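PDB 2V2G: peroxiredoxin 6 from Arenicola marina, which probably reduces hydrogen peroxide and organic hydroperoxides to water and alcohols as a thiol-specific peroxidase of the Prx6 subfamily. Local coordinates for residues L66-H77 against Y96-A107; Q164-A172 against C183-E193. The protein carries 1 engineered substitution. All blocks are in the same frame, centred on the assembly; numbering follows the deposited sequence.

Contact 1 (L66-H77 against Y96-A107); sequences LIALSCDNVADH and YPIIADETRELA
The methyl CG2 of I98 sits squarely over one face of the H77 imidazole, 3.5 Å from the ring centroid and only 7° off the normal, a CH-pi contact. On the opposite face N73 O lies nearer the rim, while H77 CE1 points edge-on at I99 O and H77 NE2 donates to S70 OG, in the ring plane, at 3.1 Å. With an alanine in place of H77, the I98 methyl would probably face a gap and S70 OG would lose its imidazole donor. Beyond the ring, A100 CB fills a small hollow between D72 O and V74 CG2, the latter at 3.7 Å. This is the beta-alpha-beta crossover of the thioredoxin-like peroxiredoxin domain: strand 64-70 leads into helix 74-88, and strand 98-100 returns parallel beside the first. A68 and S70 each donate and accept between the strands; I99 N to A68 O, 2.8 Å, is nearly straight. On the sheet face opposite H77, L69 CD1 touches both I99 CG2 and L106 CD1, and I67 meets I99 at about a right angle, CD1 to CD1 3.6 Å. At the strand ends R104, bent at chi2 (67°), turns one face of its guanidinium to C71 CB, which lies 3.5 Å from CZ of R104, while its NE donates to P124 O. D101, its CG anti to the backbone N (chi1 -176°), grips L106 N and A107 N with its two carboxylate oxygens.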
loop_
_atom_site.group_PDB
_atom_site.type_symbol
_atom_site.label_atom_id
_atom_site.label_comp_id
_atom_site.label_asym_id
_atom_site.label_seq_id
_atom_site.Cartn_x
_atom_site.Cartn_y
_atom_site.Cartn_z
ATOM N N LEU A 66 -9.855 -13.558 6.064
ATOM C CA LEU A 66 -10.035 -12.839 4.826
ATOM C C LEU A 66 -11.486 -12.558 4.417
ATOM O O LEU A 66 -12.360 -13.406 4.627
ATOM C CB LEU A 66 -9.429 -13.691 3.698
ATOM C CG LEU A 66 -7.926 -13.902 3.663
ATOM C CD1 LEU A 66 -7.562 -15.258 2.934
ATOM C CD2 LEU A 66 -7.282 -12.679 3.043
ATOM N N ILE A 67 -11.702 -11.410 3.786
ATOM C CA ILE A 67 -13.016 -11.041 3.262
ATOM C C ILE A 67 -12.910 -10.088 2.076
ATOM O O ILE A 67 -12.187 -9.139 2.149
ATOM C CB ILE A 67 -14.036 -10.540 4.366
ATOM C CG1 ILE A 67 -15.419 -10.360 3.802
ATOM C CG2 ILE A 67 -13.586 -9.271 5.047
ATOM C CD1 ILE A 67 -16.556 -10.484 4.922
ATOM N N ALA A 68 -13.572 -10.483 0.972
ATOM C CA ALA A 68 -13.585 -9.699 -0.273
ATOM C C ALA A 68 -14.846 -8.834 -0.373
ATOM O O ALA A 68 -15.784 -9.016 0.373
ATOM C CB ALA A 68 -13.426 -10.613 -1.452
ATOM N N LEU A 69 -14.847 -7.893 -1.325
ATOM C CA LEU A 69 -15.887 -6.881 -1.498
ATOM C C LEU A 69 -15.871 -6.310 -2.880
ATOM O O LEU A 69 -14.821 -5.928 -3.391
ATOM C CB LEU A 69 -15.711 -5.765 -0.526
ATOM C CG LEU A 69 -16.813 -4.713 -0.537
ATOM C CD1 LEU A 69 -16.993 -4.200 0.887
ATOM C CD2 LEU A 69 -16.556 -3.581 -1.582
ATOM N N SER A 70 -17.022 -6.307 -3.517
ATOM C CA SER A 70 -17.279 -5.408 -4.636
ATOM C C SER A 70 -18.738 -4.899 -4.577
ATOM O O SER A 70 -19.553 -5.315 -3.738
ATOM C CB SER A 70 -17.006 -6.097 -5.979
ATOM O OG SER A 70 -18.122 -6.909 -6.431
ATOM N N CYS A 71 -19.080 -4.012 -5.485
ATOM C CA CYS A 71 -20.462 -3.468 -5.485
ATOM C C CYS A 71 -21.455 -4.377 -6.229
ATOM O O CYS A 71 -22.610 -4.052 -6.371
ATOM C CB CYS A 71 -20.567 -2.024 -5.978
ATOM S SG CYS A 71 -19.466 -0.864 -5.082
ATOM N N ASP A 72 -20.994 -5.528 -6.694
ATOM C CA ASP A 72 -21.901 -6.464 -7.363
ATOM C C ASP A 72 -22.804 -7.214 -6.367
ATOM O O ASP A 72 -22.571 -7.191 -5.163
ATOM C CB ASP A 72 -21.078 -7.475 -8.160
ATOM C CG ASP A 72 -20.307 -6.815 -9.292
ATOM O OD1 ASP A 72 -20.961 -6.410 -10.292
ATOM O OD2 ASP A 72 -19.062 -6.670 -9.140
ATOM N N ASN A 73 -23.807 -7.907 -6.889
ATOM C CA ASN A 73 -24.729 -8.646 -6.062
ATOM C C ASN A 73 -24.222 -10.046 -5.686
ATOM O O ASN A 73 -23.272 -10.576 -6.283
ATOM C CB ASN A 73 -26.164 -8.662 -6.665
ATOM C CG ASN A 73 -26.276 -9.467 -7.959
ATOM O OD1 ASN A 73 -25.598 -10.466 -8.148
ATOM N ND2 ASN A 73 -27.160 -9.046 -8.833
ATOM N N VAL A 74 -24.853 -10.647 -4.698
ATOM C CA VAL A 74 -24.405 -11.942 -4.172
ATOM C C VAL A 74 -24.497 -13.086 -5.225
ATOM O O VAL A 74 -23.619 -13.959 -5.298
ATOM C CB VAL A 74 -25.184 -12.315 -2.877
ATOM C CG1 VAL A 74 -24.829 -13.761 -2.399
ATOM C CG2 VAL A 74 -24.924 -11.288 -1.793
ATOM N N ALA A 75 -25.557 -13.086 -6.036
ATOM C CA ALA A 75 -25.718 -14.092 -7.108
ATOM C C ALA A 75 -24.555 -14.074 -8.104
ATOM O O ALA A 75 -23.981 -15.119 -8.440
ATOM C CB ALA A 75 -27.075 -13.885 -7.801
ATOM N N ASP A 76 -24.144 -12.874 -8.518
ATOM C CA ASP A 76 -22.959 -12.717 -9.358
ATOM C C ASP A 76 -21.652 -13.174 -8.660
ATOM O O ASP A 76 -20.775 -13.822 -9.256
ATOM C CB ASP A 76 -22.830 -11.251 -9.774
ATOM C CG ASP A 76 -23.696 -10.907 -10.955
ATOM O OD1 ASP A 76 -24.422 -11.780 -11.428
ATOM O OD2 ASP A 76 -23.675 -9.733 -11.376
ATOM N N HIS A 77 -21.520 -12.868 -7.378
ATOM C CA HIS A 77 -20.375 -13.359 -6.618
ATOM C C HIS A 77 -20.325 -14.871 -6.617
ATOM O O HIS A 77 -19.273 -15.458 -6.831
ATOM C CB HIS A 77 -20.431 -12.889 -5.179
ATOM C CG HIS A 77 -20.227 -11.421 -5.001
ATOM N ND1 HIS A 77 -20.590 -10.752 -3.852
ATOM C CD2 HIS A 77 -19.640 -10.501 -5.803
ATOM C CE1 HIS A 77 -20.219 -9.483 -3.961
ATOM N NE2 HIS A 77 -19.673 -9.298 -5.144
ATOM N N TYR A 96 -13.108 -17.802 1.534
ATOM C CA TYR A 96 -13.482 -16.511 2.155
ATOM C C TYR A 96 -14.825 -15.976 1.592
ATOM O O TYR A 96 -15.185 -16.250 0.438
ATOM C CB TYR A 96 -12.392 -15.420 1.964
ATOM C CG TYR A 96 -11.941 -15.257 0.527
ATOM C CD1 TYR A 96 -12.695 -14.542 -0.379
ATOM C CD2 TYR A 96 -10.799 -15.903 0.061
ATOM C CE1 TYR A 96 -12.319 -14.453 -1.736
ATOM C CE2 TYR A 96 -10.400 -15.784 -1.296
ATOM C CZ TYR A 96 -11.176 -15.093 -2.176
ATOM O OH TYR A 96 -10.814 -14.987 -3.497
ATOM N N PRO A 97 -15.549 -15.174 2.412
ATOM C CA PRO A 97 -16.801 -14.561 1.880
ATOM C C PRO A 97 -16.529 -13.372 0.946
ATOM O O PRO A 97 -15.420 -12.776 1.001
ATOM C CB PRO A 97 -17.502 -14.036 3.139
ATOM C CG PRO A 97 -16.654 -14.465 4.340
ATOM C CD PRO A 97 -15.293 -14.783 3.813
ATOM N N ILE A 98 -17.533 -13.016 0.133
ATOM C CA ILE A 98 -17.470 -11.787 -0.697
ATOM C C ILE A 98 -18.692 -10.946 -0.350
ATOM O O ILE A 98 -19.827 -11.438 -0.439
ATOM C CB ILE A 98 -17.475 -12.079 -2.204
ATOM C CG1 ILE A 98 -16.500 -13.220 -2.566
ATOM C CG2 ILE A 98 -17.091 -10.798 -2.991
ATOM C CD1 ILE A 98 -16.407 -13.539 -4.110
ATOM N N ILE A 99 -18.473 -9.722 0.090
ATOM C CA ILE A 99 -19.504 -8.758 0.463
ATOM C C ILE A 99 -20.091 -8.108 -0.785
ATOM O O ILE A 99 -19.317 -7.801 -1.738
ATOM C CB ILE A 99 -18.903 -7.683 1.347
ATOM C CG1 ILE A 99 -18.466 -8.274 2.673
ATOM C CG2 ILE A 99 -19.922 -6.471 1.529
ATOM C CD1 ILE A 99 -17.524 -7.300 3.467
ATOM N N ALA A 100 -21.408 -7.899 -0.790
ATOM C CA ALA A 100 -22.126 -7.220 -1.891
ATOM C C ALA A 100 -22.474 -5.801 -1.483
ATOM O O ALA A 100 -23.451 -5.639 -0.790
ATOM C CB ALA A 100 -23.409 -7.968 -2.244
ATOM N N ASP A 101 -21.747 -4.797 -1.965
ATOM C CA ASP A 101 -21.954 -3.384 -1.567
ATOM C C ASP A 101 -22.760 -2.619 -2.638
ATOM O O ASP A 101 -22.337 -1.580 -3.221
ATOM C CB ASP A 101 -20.591 -2.732 -1.342
ATOM C CG ASP A 101 -20.698 -1.307 -0.825
ATOM O OD1 ASP A 101 -21.594 -1.018 0.054
ATOM O OD2 ASP A 101 -19.868 -0.472 -1.273
ATOM N N GLU A 102 -23.965 -3.106 -2.909
ATOM C CA GLU A 102 -24.717 -2.581 -4.052
ATOM C C GLU A 102 -25.154 -1.137 -3.901
ATOM O O GLU A 102 -25.386 -0.452 -4.890
ATOM C CB GLU A 102 -25.913 -3.480 -4.336
ATOM C CG GLU A 102 -25.570 -4.960 -4.603
ATOM C CD GLU A 102 -26.829 -5.777 -4.730
ATOM O OE1 GLU A 102 -27.620 -5.531 -5.689
ATOM O OE2 GLU A 102 -27.061 -6.623 -3.838
ATOM N N THR A 103 -25.331 -0.679 -2.659
ATOM C CA THR A 103 -25.723 0.715 -2.416
ATOM C C THR A 103 -24.494 1.672 -2.419
ATOM O O THR A 103 -24.690 2.891 -2.344
ATOM C CB THR A 103 -26.405 0.914 -1.090
ATOM O OG1 THR A 103 -25.518 0.622 -0.012
ATOM C CG2 THR A 103 -27.726 0.098 -1.034
ATOM N N ARG A 104 -23.303 1.141 -2.571
ATOM C CA ARG A 104 -22.051 1.921 -2.461
ATOM C C ARG A 104 -21.780 2.585 -1.105
ATOM O O ARG A 104 -20.796 3.329 -0.969
ATOM C CB ARG A 104 -21.921 2.963 -3.588
ATOM C CG ARG A 104 -21.553 2.366 -4.924
ATOM C CD ARG A 104 -22.577 1.484 -5.561
ATOM N NE ARG A 104 -22.125 1.070 -6.910
ATOM C CZ ARG A 104 -22.710 0.175 -7.677
ATOM N NH1 ARG A 104 -23.830 -0.429 -7.301
ATOM N NH2 ARG A 104 -22.150 -0.128 -8.852
ATOM N N GLU A 105 -22.556 2.213 -0.082
ATOM C CA GLU A 105 -22.332 2.759 1.252
ATOM C C GLU A 105 -20.892 2.575 1.726
ATOM O O GLU A 105 -20.291 3.480 2.250
ATOM C CB GLU A 105 -23.278 2.107 2.257
ATOM C CG GLU A 105 -22.994 2.474 3.731
ATOM C CD GLU A 105 -24.203 2.291 4.659
ATOM O OE1 GLU A 105 -25.013 1.344 4.444
ATOM O OE2 GLU A 105 -24.345 3.107 5.603
ATOM N N LEU A 106 -20.345 1.373 1.582
ATOM C CA LEU A 106 -19.003 1.081 2.063
ATOM C C LEU A 106 -17.950 1.673 1.135
ATOM O O LEU A 106 -16.920 2.157 1.590
ATOM C CB LEU A 106 -18.784 -0.417 2.245
ATOM C CG LEU A 106 -19.473 -1.017 3.470
ATOM C CD1 LEU A 106 -19.166 -2.566 3.497
ATOM C CD2 LEU A 106 -18.934 -0.338 4.743
ATOM N N ALA A 107 -18.238 1.656 -0.166
ATOM C CA ALA A 107 -17.268 2.228 -1.138
ATOM C C ALA A 107 -17.008 3.675 -0.738
ATOM O O ALA A 107 -15.861 4.128 -0.721
ATOM C CB ALA A 107 -17.850 2.175 -2.573
HETATM O O HOH W 1 -24.558 -3.604 -8.113
HETATM O O HOH W 2 -27.171 -9.319 -3.565
#

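Contact 2 (Q164-A172 against C183-E193); sequences QLTAQKKVA and CMVVPGVSAEE
K170 joins the two segments at both ends of the residue: its backbone O accepts from V186 N, and its ammonium meets the carboxylate of E193. From V186 N to K170 O the bond is 3.2 Å long and nearly straight at the hydrogen, although the donor stands above the carbonyl plane. The side chain, extended beyond CG, runs over V189, whose CG2 touches K170 CB at 3.6 Å, and ends in a salt bridge of 2.8 Å from K170 NZ to E193 OE2. That oxygen offers its syn lone pair. The other, OE1, is served by a water that donates to it and accepts a hydrogen bond from K170 NZ, so one water bridges the ion pair a second time. E193 approaches from the first turn of helix 191-197, where S190 OG caps the end by accepting from E193 N at 2.9 Å.

Next in line, A172 and M184 form a hydrogen-bonded antiparallel pair. A172 N donates to M184 O at 2.8 Å, in the carbonyl plane, and M184 N donates to A172 O at 2.9 Å, almost head-on. V171 N is satisfied locally by K169 O, in the inverse gamma turn centred on K170. The apolar groups close around these bonds: V186 CG1 lies against the backbone of V171 and near A172 CB, V171 CB meets C183 CB, and C183 SG touches L165 CD2 at 3.7 Å. A172 and M184 also pack on V44 and P43 of the second subunit. Strands 171-172 and 183-185 thus make an antiparallel beta hairpin at the edge of the small sheet in the C-terminal domain of this Prx6-subfamily peroxiredoxin, beside the dimer partner.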
loop_
_atom_site.group_PDB
_atom_site.type_symbol
_atom_site.label_atom_id
_atom_site.label_comp_id
_atom_site.label_asym_id
_atom_site.label_seq_id
_atom_site.Cartn_x
_atom_site.Cartn_y
_atom_site.Cartn_z
ATOM N N GLN A 164 2.308 -8.129 13.207
ATOM C CA GLN A 164 2.055 -9.072 14.311
ATOM C C GLN A 164 3.272 -9.091 15.240
ATOM O O GLN A 164 3.113 -9.140 16.471
ATOM C CB GLN A 164 1.712 -10.438 13.780
ATOM C CG GLN A 164 0.387 -10.461 13.067
ATOM C CD GLN A 164 -0.027 -11.837 12.643
ATOM O OE1 GLN A 164 0.802 -12.693 12.321
ATOM N NE2 GLN A 164 -1.322 -12.083 12.624
ATOM N N LEU A 165 4.460 -8.994 14.656
ATOM C CA LEU A 165 5.702 -8.936 15.494
ATOM C C LEU A 165 5.797 -7.654 16.328
ATOM O O LEU A 165 6.054 -7.672 17.541
ATOM C CB LEU A 165 6.913 -9.033 14.561
ATOM C CG LEU A 165 8.272 -8.796 15.206
ATOM C CD1 LEU A 165 8.589 -9.921 16.258
ATOM C CD2 LEU A 165 9.379 -8.614 14.140
ATOM N N THR A 166 5.571 -6.495 15.672
ATOM C CA THR A 166 5.764 -5.234 16.338
ATOM C C THR A 166 4.639 -4.904 17.300
ATOM O O THR A 166 4.766 -3.963 18.083
ATOM C CB THR A 166 5.934 -4.111 15.261
ATOM O OG1 THR A 166 4.701 -4.047 14.478
ATOM C CG2 THR A 166 7.178 -4.382 14.369
ATOM N N ALA A 167 3.491 -5.604 17.209
ATOM C CA ALA A 167 2.448 -5.564 18.252
ATOM C C ALA A 167 2.925 -6.136 19.567
ATOM O O ALA A 167 2.420 -5.745 20.611
ATOM C CB ALA A 167 1.226 -6.333 17.795
ATOM N N GLN A 168 3.815 -7.117 19.494
ATOM C CA GLN A 168 4.254 -7.887 20.661
ATOM C C GLN A 168 5.606 -7.454 21.245
ATOM O O GLN A 168 5.837 -7.630 22.457
ATOM C CB GLN A 168 4.396 -9.346 20.259
ATOM C CG GLN A 168 3.161 -10.067 19.844
ATOM C CD GLN A 168 3.527 -11.504 19.418
ATOM O OE1 GLN A 168 3.758 -12.366 20.279
ATOM N NE2 GLN A 168 3.662 -11.734 18.114
ATOM N N LYS A 169 6.499 -6.965 20.396
ATOM C CA LYS A 169 7.893 -6.676 20.775
ATOM C C LYS A 169 8.283 -5.222 20.466
ATOM O O LYS A 169 7.772 -4.625 19.527
ATOM C CB LYS A 169 8.821 -7.679 20.064
ATOM C CG LYS A 169 8.436 -9.173 20.286
ATOM C CD LYS A 169 8.770 -9.585 21.663
ATOM C CE LYS A 169 8.338 -11.029 21.914
ATOM N NZ LYS A 169 8.679 -11.458 23.261
ATOM N N LYS A 170 9.245 -4.679 21.222
ATOM C CA LYS A 170 9.673 -3.251 21.124
ATOM C C LYS A 170 10.680 -3.037 19.996
ATOM O O LYS A 170 11.759 -2.462 20.144
ATOM C CB LYS A 170 10.228 -2.783 22.464
ATOM C CG LYS A 170 9.184 -2.890 23.572
ATOM C CD LYS A 170 9.727 -2.379 24.850
ATOM C CE LYS A 170 8.600 -2.270 25.883
ATOM N NZ LYS A 170 9.087 -1.916 27.234
ATOM N N VAL A 171 10.231 -3.482 18.843
ATOM C CA VAL A 171 11.041 -3.384 17.632
ATOM C C VAL A 171 10.191 -2.781 16.513
ATOM O O VAL A 171 8.995 -2.760 16.599
ATOM C CB VAL A 171 11.659 -4.729 17.144
ATOM C CG1 VAL A 171 12.602 -5.293 18.236
ATOM C CG2 VAL A 171 10.527 -5.786 16.741
ATOM N N ALA A 172 10.866 -2.372 15.449
ATOM C CA ALA A 172 10.191 -1.936 14.201
ATOM C C ALA A 172 10.983 -2.557 13.070
ATOM O O ALA A 172 12.172 -2.763 13.171
ATOM C CB ALA A 172 10.142 -0.405 14.084
ATOM N N CYS A 183 15.817 -6.609 13.100
ATOM C CA CYS A 183 14.879 -5.537 13.298
ATOM C C CYS A 183 15.591 -4.331 13.927
ATOM O O CYS A 183 16.769 -4.451 14.357
ATOM C CB CYS A 183 13.754 -6.032 14.227
ATOM S SG CYS A 183 12.822 -7.372 13.516
ATOM N N MET A 184 14.882 -3.212 14.024
ATOM C CA MET A 184 15.376 -2.079 14.744
ATOM C C MET A 184 14.754 -1.983 16.097
ATOM O O MET A 184 13.563 -2.204 16.258
ATOM C CB MET A 184 15.111 -0.775 13.964
ATOM C CG MET A 184 15.386 -0.835 12.514
ATOM S SD MET A 184 17.022 -1.386 12.038
ATOM C CE MET A 184 17.984 -0.277 12.918
ATOM N N VAL A 185 15.563 -1.636 17.095
ATOM C CA VAL A 185 15.058 -1.362 18.452
ATOM C C VAL A 185 14.401 0.036 18.390
ATOM O O VAL A 185 14.988 0.968 17.866
ATOM C CB VAL A 185 16.165 -1.360 19.479
ATOM C CG1 VAL A 185 15.606 -1.025 20.866
ATOM C CG2 VAL A 185 16.810 -2.759 19.534
ATOM N N VAL A 186 13.194 0.144 18.910
ATOM C CA VAL A 186 12.438 1.402 18.819
ATOM C C VAL A 186 13.120 2.454 19.698
ATOM O O VAL A 186 13.706 2.124 20.735
ATOM C CB VAL A 186 10.937 1.192 19.144
ATOM C CG1 VAL A 186 10.294 0.220 18.131
ATOM C CG2 VAL A 186 10.784 0.748 20.636
ATOM N N PRO A 187 13.038 3.756 19.313
ATOM C CA PRO A 187 13.691 4.818 20.105
ATOM C C PRO A 187 13.335 4.842 21.609
ATOM O O PRO A 187 14.201 5.188 22.448
ATOM C CB PRO A 187 13.172 6.094 19.431
ATOM C CG PRO A 187 12.886 5.684 18.051
ATOM C CD PRO A 187 12.375 4.313 18.110
ATOM N N GLY A 188 12.095 4.469 21.949
ATOM C CA GLY A 188 11.622 4.524 23.324
ATOM C C GLY A 188 12.301 3.609 24.348
ATOM O O GLY A 188 12.129 3.780 25.571
ATOM N N VAL A 189 13.053 2.621 23.862
ATOM C CA VAL A 189 13.751 1.669 24.726
ATOM C C VAL A 189 15.086 2.269 25.172
ATOM O O VAL A 189 15.983 2.524 24.374
ATOM C CB VAL A 189 13.972 0.312 23.985
ATOM C CG1 VAL A 189 14.736 -0.712 24.866
ATOM C CG2 VAL A 189 12.629 -0.250 23.526
ATOM N N SER A 190 15.242 2.444 26.475
ATOM C CA SER A 190 16.480 3.010 27.013
ATOM C C SER A 190 17.638 2.022 26.868
ATOM O O SER A 190 17.436 0.824 26.689
ATOM C CB SER A 190 16.293 3.336 28.499
ATOM O OG SER A 190 16.071 2.138 29.237
ATOM N N ALA A 191 18.861 2.517 26.984
ATOM C CA ALA A 191 20.026 1.622 26.980
ATOM C C ALA A 191 19.954 0.625 28.132
ATOM O O ALA A 191 20.194 -0.573 27.947
ATOM C CB ALA A 191 21.299 2.403 27.028
ATOM N N GLU A 192 19.573 1.115 29.308
ATOM C CA GLU A 192 19.459 0.244 30.463
ATOM C C GLU A 192 18.430 -0.848 30.199
ATOM O O GLU A 192 18.692 -2.002 30.486
ATOM C CB GLU A 192 19.121 1.022 31.732
ATOM C CG GLU A 192 19.160 0.160 32.993
ATOM C CD GLU A 192 20.565 -0.362 33.358
ATOM O OE1 GLU A 192 21.576 0.080 32.748
ATOM O OE2 GLU A 192 20.654 -1.220 34.262
ATOM N N GLU A 193 17.279 -0.514 29.623
ATOM C CA GLU A 193 16.291 -1.552 29.359
ATOM C C GLU A 193 16.813 -2.537 28.303
ATOM O O GLU A 193 16.657 -3.753 28.437
ATOM C CB GLU A 193 14.954 -0.977 28.928
ATOM C CG GLU A 193 13.979 -2.091 28.548
ATOM C CD GLU A 193 12.594 -1.606 28.160
ATOM O OE1 GLU A 193 12.470 -0.462 27.657
ATOM O OE2 GLU A 193 11.623 -2.400 28.326
HETATM O O HOH W 3 10.208 0.663 26.671
#

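In the fold
The two contacts illustrate how one chain combines two modules. Contact 1 comes first along the sequence and closes before contact 2 opens; their centres lie 39 Å apart on opposite sides of the chain's centre, and their nearest atoms, about 11 Å apart, do not touch. Contact 1 belongs to the seven-stranded mixed sheet of the AhpC/TSA domain, near the predicted peroxidatic position, occupied here by an engineered serine. Contact 2 belongs to the separate four-stranded antiparallel sheet of the C-terminal domain, entered from helix 153-168. No other protein chain of the assembly touches contact 1, whereas contact 2 faces the active-site region of the second subunit, so each C-terminal domain probably helps to wall its partner's active site.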